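Local coordinates for protein elongation factor 1-gamma 1 (Saccharomyces cerevisiae, PDB 1NHY) that serves as a subunit of the eukaryotic elongation factor 1 complex in protein synthesis, its GST-like N-terminal domain mediating interaction with another subunit, at residues I97-L102 against D141-R146; S105-Q110 against S167-Y172; L26-V31 against Y68-L73. One frame throughout, in Å; residues are numbered along the deposited sequence.

How the interactions relate
Interactions 1 and 2 both belong to the helical C-terminal part of the GST-like fold and share helix 90-107, which meets helix 126-147 in the first and helix 160-175 in the second. They adjoin: their centres are 11 Å apart, and Phe143 of interaction 1 packs against Phe169 of interaction 2. Interaction 3 stands apart in the thioredoxin-like part, its centre about 24 to 26 Å from the other two. Interaction 1 is partly buried and rests on an aromatic pair; interaction 2 is buried and adds a tyrosine-to-carbonyl hydrogen bond to aliphatic and CH-pi packing; interaction 3, also buried, its side-chain contacts all aliphatic, is the smallest, at 188 Å² against 292 and 309.

Interaction 1 (I97-L102 against D141-R146); sequences IRWQSL and DIFENR
Trp99 reaches from helix 90-107 to Phe143, Ile142 and Arg146 of helix 126-147, joining two helices of the all-helical C-terminal domain of the GST fold. The short helical segments run roughly antiparallel, at 141°, with axes 12.0 Å apart, so the wide indole bridges much of that separation. From CB, the side chain leaves with CG anti to the carbonyl carbon (chi1 -67°), a start from which the indole, though its CB does not point across, brings its six-membered ring to the other helix. Beyond CG the benzo carbons do the touching. CE3 lies 3.8 Å from Phe143 CE1. Next along the rim, CZ3 stands 3.7 Å above the plane of the Phe143 ring, over its centre. This is an edge-to-face (T-shaped) pair: the edge of Trp99 points at the face of Phe143, with six-membered ring centroids 5.0 Å apart and planes at 71°. At the far tip, CH2 meets the Ile142 O at 3.5 Å, the oxygen lying at the indole edge, near its plane. The same CH2 is 3.6 Å from Arg146 CB, and neighbouring CZ2 is 3.6 Å from Arg146 CG, so the aliphatic root of the arginine does the packing while its guanidinium turns on toward a cation-pi contact with Tyr150. Cutting Trp99 back to an alanine is likely to open a gap between the helices, leaving the Phe143 face without its edge partner and the Arg146 methylenes without their support. Leu153 and Ala161 also touch the indole, tying it to the neighbouring loop and helix 160-175. Across the ring plane from Arg146 CB, Leu102 CD1 covers one indole face near its rim. That same methyl continues the apolar layer by meeting Ile142 CG2 at 4.1 Å.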
loop_
_atom_site.group_PDB
_atom_site.type_symbol
_atom_site.label_atom_id
_atom_site.label_comp_id
_atom_site.label_asym_id
_atom_site.label_seq_id
_atom_site.Cartn_x
_atom_site.Cartn_y
_atom_site.Cartn_z
ATOM N N ILE A 97 9.452 -1.380 9.903
ATOM C CA ILE A 97 10.192 -1.457 8.652
ATOM C C ILE A 97 10.260 -2.888 8.182
ATOM O O ILE A 97 10.336 -3.175 6.981
ATOM C CB ILE A 97 11.616 -0.943 8.841
ATOM C CG1 ILE A 97 11.556 0.448 9.465
ATOM C CG2 ILE A 97 12.347 -0.926 7.528
ATOM C CD1 ILE A 97 12.872 1.120 9.602
ATOM N N ARG A 98 10.246 -3.798 9.139
ATOM C CA ARG A 98 10.291 -5.194 8.783
ATOM C C ARG A 98 9.087 -5.522 7.917
ATOM O O ARG A 98 9.237 -5.908 6.759
ATOM C CB ARG A 98 10.293 -6.049 10.032
ATOM C CG ARG A 98 10.230 -7.509 9.744
ATOM C CD ARG A 98 10.397 -8.278 11.017
ATOM N NE ARG A 98 9.430 -9.363 11.086
ATOM C CZ ARG A 98 9.521 -10.393 11.916
ATOM N NH1 ARG A 98 10.564 -10.481 12.761
ATOM N NH2 ARG A 98 8.566 -11.325 11.895
ATOM N N TRP A 99 7.888 -5.347 8.459
ATOM C CA TRP A 99 6.703 -5.648 7.678
ATOM C C TRP A 99 6.592 -4.744 6.486
ATOM O O TRP A 99 6.205 -5.177 5.393
ATOM C CB TRP A 99 5.484 -5.550 8.549
ATOM C CG TRP A 99 5.531 -6.625 9.553
ATOM C CD1 TRP A 99 6.086 -6.566 10.797
ATOM C CD2 TRP A 99 5.019 -7.950 9.394
ATOM N NE1 TRP A 99 5.948 -7.775 11.431
ATOM C CE2 TRP A 99 5.296 -8.646 10.591
ATOM C CE3 TRP A 99 4.347 -8.620 8.352
ATOM C CZ2 TRP A 99 4.919 -9.982 10.785
ATOM C CZ3 TRP A 99 3.975 -9.938 8.538
ATOM C CH2 TRP A 99 4.262 -10.610 9.748
ATOM N N GLN A 100 6.955 -3.484 6.698
ATOM C CA GLN A 100 6.952 -2.516 5.623
ATOM C C GLN A 100 7.669 -3.170 4.448
ATOM O O GLN A 100 7.327 -2.962 3.291
ATOM C CB GLN A 100 7.720 -1.278 6.049
ATOM C CG GLN A 100 7.358 -0.079 5.237
ATOM C CD GLN A 100 6.009 0.433 5.617
ATOM O OE1 GLN A 100 5.879 1.217 6.555
ATOM N NE2 GLN A 100 4.976 -0.025 4.917
ATOM N N SER A 101 8.662 -3.985 4.762
ATOM C CA SER A 101 9.442 -4.664 3.742
ATOM C C SER A 101 8.860 -5.975 3.204
ATOM O O SER A 101 8.834 -6.195 1.991
ATOM C CB SER A 101 10.849 -4.901 4.276
ATOM O OG SER A 101 11.608 -5.678 3.372
ATOM N N LEU A 102 8.423 -6.856 4.102
ATOM C CA LEU A 102 7.826 -8.137 3.713
ATOM C C LEU A 102 6.705 -7.935 2.702
ATOM O O LEU A 102 6.524 -8.722 1.771
ATOM C CB LEU A 102 7.237 -8.823 4.929
ATOM C CG LEU A 102 8.244 -9.560 5.785
ATOM C CD1 LEU A 102 7.646 -9.862 7.159
ATOM C CD2 LEU A 102 8.643 -10.826 5.049
ATOM N N ASP A 141 1.465 -16.813 4.692
ATOM C CA ASP A 141 1.509 -17.500 5.970
ATOM C C ASP A 141 2.228 -16.685 7.011
ATOM O O ASP A 141 1.846 -16.695 8.165
ATOM C CB ASP A 141 2.182 -18.851 5.831
ATOM C CG ASP A 141 1.424 -19.770 4.901
ATOM O OD1 ASP A 141 0.164 -19.745 4.944
ATOM O OD2 ASP A 141 2.079 -20.521 4.138
ATOM N N ILE A 142 3.265 -15.966 6.598
ATOM C CA ILE A 142 4.017 -15.121 7.526
ATOM C C ILE A 142 3.058 -14.137 8.181
ATOM O O ILE A 142 3.111 -13.897 9.398
ATOM C CB ILE A 142 5.092 -14.287 6.809
ATOM C CG1 ILE A 142 6.013 -15.195 6.002
ATOM C CG2 ILE A 142 5.921 -13.527 7.837
ATOM C CD1 ILE A 142 6.824 -16.125 6.883
ATOM N N PHE A 143 2.198 -13.560 7.342
ATOM C CA PHE A 143 1.200 -12.603 7.777
ATOM C C PHE A 143 0.189 -13.230 8.709
ATOM O O PHE A 143 0.059 -12.814 9.862
ATOM C CB PHE A 143 0.488 -12.036 6.567
ATOM C CG PHE A 143 1.216 -10.918 5.939
ATOM C CD1 PHE A 143 0.933 -9.604 6.295
ATOM C CD2 PHE A 143 2.212 -11.170 5.020
ATOM C CE1 PHE A 143 1.644 -8.544 5.745
ATOM C CE2 PHE A 143 2.934 -10.112 4.460
ATOM C CZ PHE A 143 2.646 -8.792 4.824
ATOM N N GLU A 144 -0.531 -14.228 8.195
ATOM C CA GLU A 144 -1.546 -14.930 8.986
ATOM C C GLU A 144 -1.006 -15.343 10.328
ATOM O O GLU A 144 -1.665 -15.140 11.343
ATOM C CB GLU A 144 -2.037 -16.204 8.291
ATOM C CG GLU A 144 -3.358 -16.090 7.546
ATOM C CD GLU A 144 -4.596 -16.032 8.449
ATOM O OE1 GLU A 144 -4.979 -17.063 9.058
ATOM O OE2 GLU A 144 -5.200 -14.943 8.533
ATOM N N ASN A 145 0.180 -15.941 10.347
ATOM C CA ASN A 145 0.731 -16.371 11.619
ATOM C C ASN A 145 0.819 -15.228 12.595
ATOM O O ASN A 145 0.565 -15.411 13.777
ATOM C CB ASN A 145 2.121 -16.964 11.469
ATOM C CG ASN A 145 2.125 -18.222 10.647
ATOM O OD1 ASN A 145 1.290 -19.113 10.853
ATOM N ND2 ASN A 145 3.077 -18.317 9.704
ATOM N N ARG A 146 1.185 -14.044 12.116
ATOM C CA ARG A 146 1.303 -12.912 13.017
ATOM C C ARG A 146 -0.055 -12.319 13.383
ATOM O O ARG A 146 -0.321 -12.065 14.567
ATOM C CB ARG A 146 2.235 -11.859 12.397
ATOM C CG ARG A 146 1.792 -10.423 12.538
ATOM C CD ARG A 146 1.784 -9.946 13.974
ATOM N NE ARG A 146 3.123 -9.764 14.510
ATOM C CZ ARG A 146 3.415 -8.972 15.537
ATOM N NH1 ARG A 146 2.467 -8.281 16.148
ATOM N NH2 ARG A 146 4.667 -8.851 15.945
#

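Interaction 2 (S105-Q110 against S167-Y172); sequences SDLCIQ and SIFTRY
Ile168 begins the contact by pressing its CG2 branch against Leu107 and Cys108, where residues 105-110 pack on helix 160-175 inside the GST C-terminal helical domain. The two segments bury 309 Å² between them, and the backbones come close here: CA of Cys108 and CA of Ile168 are 6.1 Å apart. Ile168 CG2 lies 3.8 Å from Leu107 CD2 and 3.9 Å from Cys108 CB, so this one methyl touches two consecutive residues. At Phe169 the CB points away from the other segment, but the ring swings back and offers a face to Leu107. CD2 of Leu107 sits 3.7 Å from the centroid of the Phe169 ring, 14° off its normal, a CH-pi contact placed almost centrally. This ring is shared with other helices, since it also meets Phe143 edge-to-face and touches Trp191. Leu107 can serve both aromatics because its CG is anti to the backbone N (chi1 177°), which extends the branch point between them. Its other methyl, CD1, is 3.7 Å from Tyr172 CE2, and the leucine and tyrosine side chains run past each other in opposite directions. The Tyr172 ring, which also meets Phe177, carries its hydroxyl past the leucine to the backbone. There Tyr172 OH donates a hydrogen bond of 2.9 Å to Leu107 O, with a C=O...donor angle of 159° and the donor tilted slightly from the carbonyl plane.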
loop_
_atom_site.group_PDB
_atom_site.type_symbol
_atom_site.label_atom_id
_atom_site.label_comp_id
_atom_site.label_asym_id
_atom_site.label_seq_id
_atom_site.Cartn_x
_atom_site.Cartn_y
_atom_site.Cartn_z
ATOM N N SER A 105 8.019 -5.934 -0.608
ATOM C CA SER A 105 8.900 -6.778 -1.396
ATOM C C SER A 105 8.300 -8.171 -1.473
ATOM O O SER A 105 7.517 -8.473 -2.367
ATOM C CB SER A 105 10.268 -6.847 -0.749
ATOM O OG SER A 105 10.723 -5.547 -0.450
ATOM N N ASP A 106 8.649 -9.009 -0.505
ATOM C CA ASP A 106 8.163 -10.386 -0.461
ATOM C C ASP A 106 6.799 -10.675 -1.064
ATOM O O ASP A 106 6.662 -11.619 -1.831
ATOM C CB ASP A 106 8.186 -10.901 0.973
ATOM C CG ASP A 106 9.590 -11.013 1.513
ATOM O OD1 ASP A 106 10.312 -9.988 1.462
ATOM O OD2 ASP A 106 9.977 -12.112 1.979
ATOM N N LEU A 107 5.796 -9.879 -0.731
ATOM C CA LEU A 107 4.466 -10.120 -1.248
ATOM C C LEU A 107 4.130 -9.390 -2.547
ATOM O O LEU A 107 3.561 -9.975 -3.462
ATOM C CB LEU A 107 3.449 -9.755 -0.175
ATOM C CG LEU A 107 1.969 -9.856 -0.533
ATOM C CD1 LEU A 107 1.573 -11.313 -0.747
ATOM C CD2 LEU A 107 1.168 -9.236 0.580
ATOM N N CYS A 108 4.469 -8.113 -2.622
ATOM C CA CYS A 108 4.187 -7.318 -3.805
ATOM C C CYS A 108 4.878 -7.877 -5.050
ATOM O O CYS A 108 4.382 -7.729 -6.167
ATOM C CB CYS A 108 4.656 -5.891 -3.564
ATOM S SG CYS A 108 4.025 -4.712 -4.716
ATOM N N ILE A 109 6.024 -8.528 -4.857
ATOM C CA ILE A 109 6.780 -9.080 -5.974
ATOM C C ILE A 109 5.953 -9.979 -6.859
ATOM O O ILE A 109 5.893 -9.793 -8.074
ATOM C CB ILE A 109 7.970 -9.931 -5.519
ATOM C CG1 ILE A 109 8.926 -9.100 -4.680
ATOM C CG2 ILE A 109 8.688 -10.468 -6.729
ATOM C CD1 ILE A 109 9.336 -7.818 -5.345
ATOM N N GLN A 110 5.323 -10.964 -6.238
ATOM C CA GLN A 110 4.524 -11.939 -6.955
ATOM C C GLN A 110 3.360 -11.423 -7.776
ATOM O O GLN A 110 2.889 -12.117 -8.668
ATOM C CB GLN A 110 4.051 -13.005 -5.978
ATOM C CG GLN A 110 5.215 -13.587 -5.225
ATOM C CD GLN A 110 6.375 -13.888 -6.153
ATOM O OE1 GLN A 110 7.527 -13.835 -5.758
ATOM N NE2 GLN A 110 6.068 -14.210 -7.396
ATOM N N SER A 167 -2.538 -1.911 1.255
ATOM C CA SER A 167 -2.665 -1.527 -0.141
ATOM C C SER A 167 -2.160 -2.639 -1.052
ATOM O O SER A 167 -2.740 -2.915 -2.099
ATOM C CB SER A 167 -1.874 -0.250 -0.415
ATOM O OG SER A 167 -0.484 -0.514 -0.397
ATOM N N ILE A 168 -1.080 -3.289 -0.658
ATOM C CA ILE A 168 -0.550 -4.346 -1.493
ATOM C C ILE A 168 -1.522 -5.512 -1.607
ATOM O O ILE A 168 -1.852 -5.961 -2.717
ATOM C CB ILE A 168 0.810 -4.796 -0.955
ATOM C CG1 ILE A 168 1.811 -3.665 -1.219
ATOM C CG2 ILE A 168 1.249 -6.114 -1.604
ATOM C CD1 ILE A 168 3.103 -3.788 -0.481
ATOM N N PHE A 169 -1.994 -5.984 -0.459
ATOM C CA PHE A 169 -2.943 -7.083 -0.420
ATOM C C PHE A 169 -4.142 -6.858 -1.334
ATOM O O PHE A 169 -4.647 -7.796 -1.945
ATOM C CB PHE A 169 -3.413 -7.283 1.005
ATOM C CG PHE A 169 -2.730 -8.409 1.701
ATOM C CD1 PHE A 169 -3.015 -9.717 1.345
ATOM C CD2 PHE A 169 -1.807 -8.173 2.724
ATOM C CE1 PHE A 169 -2.398 -10.793 2.002
ATOM C CE2 PHE A 169 -1.183 -9.244 3.387
ATOM C CZ PHE A 169 -1.481 -10.557 3.021
ATOM N N THR A 170 -4.593 -5.613 -1.436
ATOM C CA THR A 170 -5.728 -5.278 -2.287
ATOM C C THR A 170 -5.864 -6.131 -3.566
ATOM O O THR A 170 -6.674 -7.061 -3.595
ATOM C CB THR A 170 -5.667 -3.796 -2.612
ATOM O OG1 THR A 170 -5.671 -3.074 -1.374
ATOM C CG2 THR A 170 -6.852 -3.370 -3.438
ATOM N N ARG A 171 -5.080 -5.846 -4.602
ATOM C CA ARG A 171 -5.163 -6.624 -5.845
ATOM C C ARG A 171 -5.298 -8.144 -5.643
ATOM O O ARG A 171 -5.931 -8.827 -6.445
ATOM C CB ARG A 171 -3.949 -6.334 -6.724
ATOM C CG ARG A 171 -3.792 -4.858 -7.069
ATOM C CD ARG A 171 -4.930 -4.331 -7.953
ATOM N NE ARG A 171 -5.473 -3.063 -7.461
ATOM C CZ ARG A 171 -5.805 -2.024 -8.228
ATOM N NH1 ARG A 171 -5.648 -2.088 -9.546
ATOM N NH2 ARG A 171 -6.301 -0.918 -7.679
ATOM N N TYR A 172 -4.699 -8.686 -4.592
ATOM C CA TYR A 172 -4.836 -10.118 -4.343
ATOM C C TYR A 172 -6.282 -10.444 -3.929
ATOM O O TYR A 172 -6.854 -11.441 -4.367
ATOM C CB TYR A 172 -3.876 -10.562 -3.249
ATOM C CG TYR A 172 -2.465 -10.767 -3.718
ATOM C CD1 TYR A 172 -2.124 -11.862 -4.509
ATOM C CD2 TYR A 172 -1.454 -9.886 -3.342
ATOM C CE1 TYR A 172 -0.802 -12.080 -4.912
ATOM C CE2 TYR A 172 -0.133 -10.092 -3.740
ATOM C CZ TYR A 172 0.185 -11.190 -4.524
ATOM O OH TYR A 172 1.492 -11.398 -4.891
#

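Interaction 3 (L26-V31 against Y68-L73); sequences LDVKVV and YYLVKL
Leu26 turns its CG anti to the carbonyl carbon (chi1 -66°) and then extends CD1 anti to CA (chi2 174°), a shape that sends one methyl to Leu70 and the other to Leu73 of helix 63-73. Leu73 likewise has CG beside its own backbone N (chi1 -87°), with CD1 carried toward Val28. The contact belongs to the thioredoxin-like N-terminal part of the GST fold, where the turn after helix 12-24 and the lead into edge strand 29-31 pack against the last turn of helix 63-73. The closest backbone approach is between CA of Leu26 and CA of Leu73, at 7.2 Å.

Each Leu26 methyl has its own target. CD1 lies 3.5 Å from Leu70 CB and 3.8 Å from Leu70 CD2, so it rests against both the root and one tip of that side chain. It also approaches the helix backbone, 3.4 Å from Leu70 O. CD2 goes to the neighbouring position along the same helix face, 3.7 Å from Leu73 CB, the Leu26 and Leu73 side chains crossing at about a right angle. Leu26 supplies the largest share of the buried area, consistent with its touching both helix residues closely.

Val28, two residues on, points its CB the same way and adds a looser layer. Val21 of helix 12-24 touches both Leu26 and Val28, while Val28 also rests on Leu6 of strand 5-7; the cluster thus joins two helices to the sheet. Between Leu26 and Val28 in sequence, Asp27 turns off to the N-terminus, its OD1 hydrogen-bonded to Met1 N. The looser part of the contact is Val28 CG2, 4.2 Å from Leu73 CD1 and 4.3 Å from Leu70 CD2.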
loop_
_atom_site.group_PDB
_atom_site.type_symbol
_atom_site.label_atom_id
_atom_site.label_comp_id
_atom_site.label_asym_id
_atom_site.label_seq_id
_atom_site.Cartn_x
_atom_site.Cartn_y
_atom_site.Cartn_z
ATOM N N LEU A 26 -2.701 17.205 6.038
ATOM C CA LEU A 26 -1.556 17.929 5.525
ATOM C C LEU A 26 -2.055 19.013 4.577
ATOM O O LEU A 26 -3.046 18.822 3.868
ATOM C CB LEU A 26 -0.615 16.975 4.790
ATOM C CG LEU A 26 0.044 15.948 5.705
ATOM C CD1 LEU A 26 0.838 14.948 4.877
ATOM C CD2 LEU A 26 0.948 16.667 6.691
ATOM N N ASP A 27 -1.373 20.149 4.577
ATOM C CA ASP A 27 -1.746 21.250 3.715
ATOM C C ASP A 27 -1.151 21.024 2.334
ATOM O O ASP A 27 -0.614 21.937 1.696
ATOM C CB ASP A 27 -1.205 22.541 4.286
ATOM C CG ASP A 27 -1.881 23.761 3.697
ATOM O OD1 ASP A 27 -2.227 23.752 2.482
ATOM O OD2 ASP A 27 -2.058 24.737 4.462
ATOM N N VAL A 28 -1.255 19.792 1.872
ATOM C CA VAL A 28 -0.705 19.424 0.588
ATOM C C VAL A 28 -1.799 19.268 -0.459
ATOM O O VAL A 28 -2.826 18.633 -0.206
ATOM C CB VAL A 28 0.080 18.113 0.722
ATOM C CG1 VAL A 28 0.703 17.735 -0.601
ATOM C CG2 VAL A 28 1.126 18.274 1.809
ATOM N N LYS A 29 -1.569 19.856 -1.629
ATOM C CA LYS A 29 -2.499 19.788 -2.748
ATOM C C LYS A 29 -2.376 18.466 -3.473
ATOM O O LYS A 29 -1.281 18.080 -3.879
ATOM C CB LYS A 29 -2.185 20.899 -3.736
ATOM C CG LYS A 29 -2.859 20.740 -5.100
ATOM C CD LYS A 29 -2.474 21.903 -6.014
ATOM C CE LYS A 29 -3.321 21.932 -7.280
ATOM N NZ LYS A 29 -2.844 22.957 -8.271
ATOM N N VAL A 30 -3.483 17.765 -3.650
ATOM C CA VAL A 30 -3.415 16.500 -4.357
ATOM C C VAL A 30 -4.012 16.750 -5.723
ATOM O O VAL A 30 -5.046 17.382 -5.846
ATOM C CB VAL A 30 -4.172 15.396 -3.613
ATOM C CG1 VAL A 30 -3.936 14.047 -4.283
ATOM C CG2 VAL A 30 -3.697 15.343 -2.176
ATOM N N VAL A 31 -3.344 16.281 -6.763
ATOM C CA VAL A 31 -3.818 16.514 -8.116
ATOM C C VAL A 31 -3.473 15.322 -8.950
ATOM O O VAL A 31 -2.578 14.551 -8.609
ATOM C CB VAL A 31 -3.105 17.720 -8.748
ATOM C CG1 VAL A 31 -3.814 18.149 -10.005
ATOM C CG2 VAL A 31 -3.031 18.847 -7.747
ATOM N N TYR A 68 6.743 8.563 3.763
ATOM C CA TYR A 68 7.538 8.951 4.928
ATOM C C TYR A 68 7.602 10.467 5.064
ATOM O O TYR A 68 7.411 11.018 6.150
ATOM C CB TYR A 68 8.953 8.397 4.795
ATOM C CG TYR A 68 9.903 8.875 5.869
ATOM C CD1 TYR A 68 9.925 8.285 7.135
ATOM C CD2 TYR A 68 10.782 9.933 5.622
ATOM C CE1 TYR A 68 10.794 8.734 8.121
ATOM C CE2 TYR A 68 11.654 10.391 6.602
ATOM C CZ TYR A 68 11.655 9.784 7.845
ATOM O OH TYR A 68 12.531 10.226 8.808
ATOM N N TYR A 69 7.885 11.134 3.949
ATOM C CA TYR A 69 7.965 12.578 3.950
ATOM C C TYR A 69 6.648 13.154 4.474
ATOM O O TYR A 69 6.629 13.925 5.439
ATOM C CB TYR A 69 8.212 13.092 2.538
ATOM C CG TYR A 69 8.563 14.560 2.508
ATOM C CD1 TYR A 69 9.888 14.970 2.628
ATOM C CD2 TYR A 69 7.574 15.540 2.348
ATOM C CE1 TYR A 69 10.233 16.317 2.583
ATOM C CE2 TYR A 69 7.904 16.887 2.300
ATOM C CZ TYR A 69 9.240 17.266 2.411
ATOM O OH TYR A 69 9.597 18.591 2.307
ATOM N N LEU A 70 5.546 12.779 3.832
ATOM C CA LEU A 70 4.256 13.285 4.266
ATOM C C LEU A 70 4.055 13.048 5.753
ATOM O O LEU A 70 3.709 13.967 6.497
ATOM C CB LEU A 70 3.125 12.619 3.500
ATOM C CG LEU A 70 3.171 12.902 2.016
ATOM C CD1 LEU A 70 2.253 11.906 1.356
ATOM C CD2 LEU A 70 2.767 14.338 1.713
ATOM N N VAL A 71 4.267 11.823 6.205
ATOM C CA VAL A 71 4.052 11.579 7.621
ATOM C C VAL A 71 4.802 12.564 8.494
ATOM O O VAL A 71 4.248 13.095 9.449
ATOM C CB VAL A 71 4.479 10.183 8.060
ATOM C CG1 VAL A 71 4.351 10.075 9.564
ATOM C CG2 VAL A 71 3.610 9.141 7.384
ATOM N N LYS A 72 6.068 12.810 8.167
ATOM C CA LYS A 72 6.880 13.732 8.952
ATOM C C LYS A 72 6.406 15.181 8.886
ATOM O O LYS A 72 6.678 15.948 9.796
ATOM C CB LYS A 72 8.340 13.656 8.506
ATOM C CG LYS A 72 9.034 12.333 8.821
ATOM C CD LYS A 72 9.213 12.129 10.309
ATOM C CE LYS A 72 10.096 10.934 10.577
ATOM N NZ LYS A 72 10.213 10.670 12.040
ATOM N N LEU A 73 5.718 15.559 7.811
ATOM C CA LEU A 73 5.209 16.925 7.668
ATOM C C LEU A 73 4.155 17.211 8.712
ATOM O O LEU A 73 3.911 18.360 9.085
ATOM C CB LEU A 73 4.557 17.122 6.316
ATOM C CG LEU A 73 5.467 17.538 5.194
ATOM C CD1 LEU A 73 4.664 17.513 3.922
ATOM C CD2 LEU A 73 6.016 18.920 5.460
#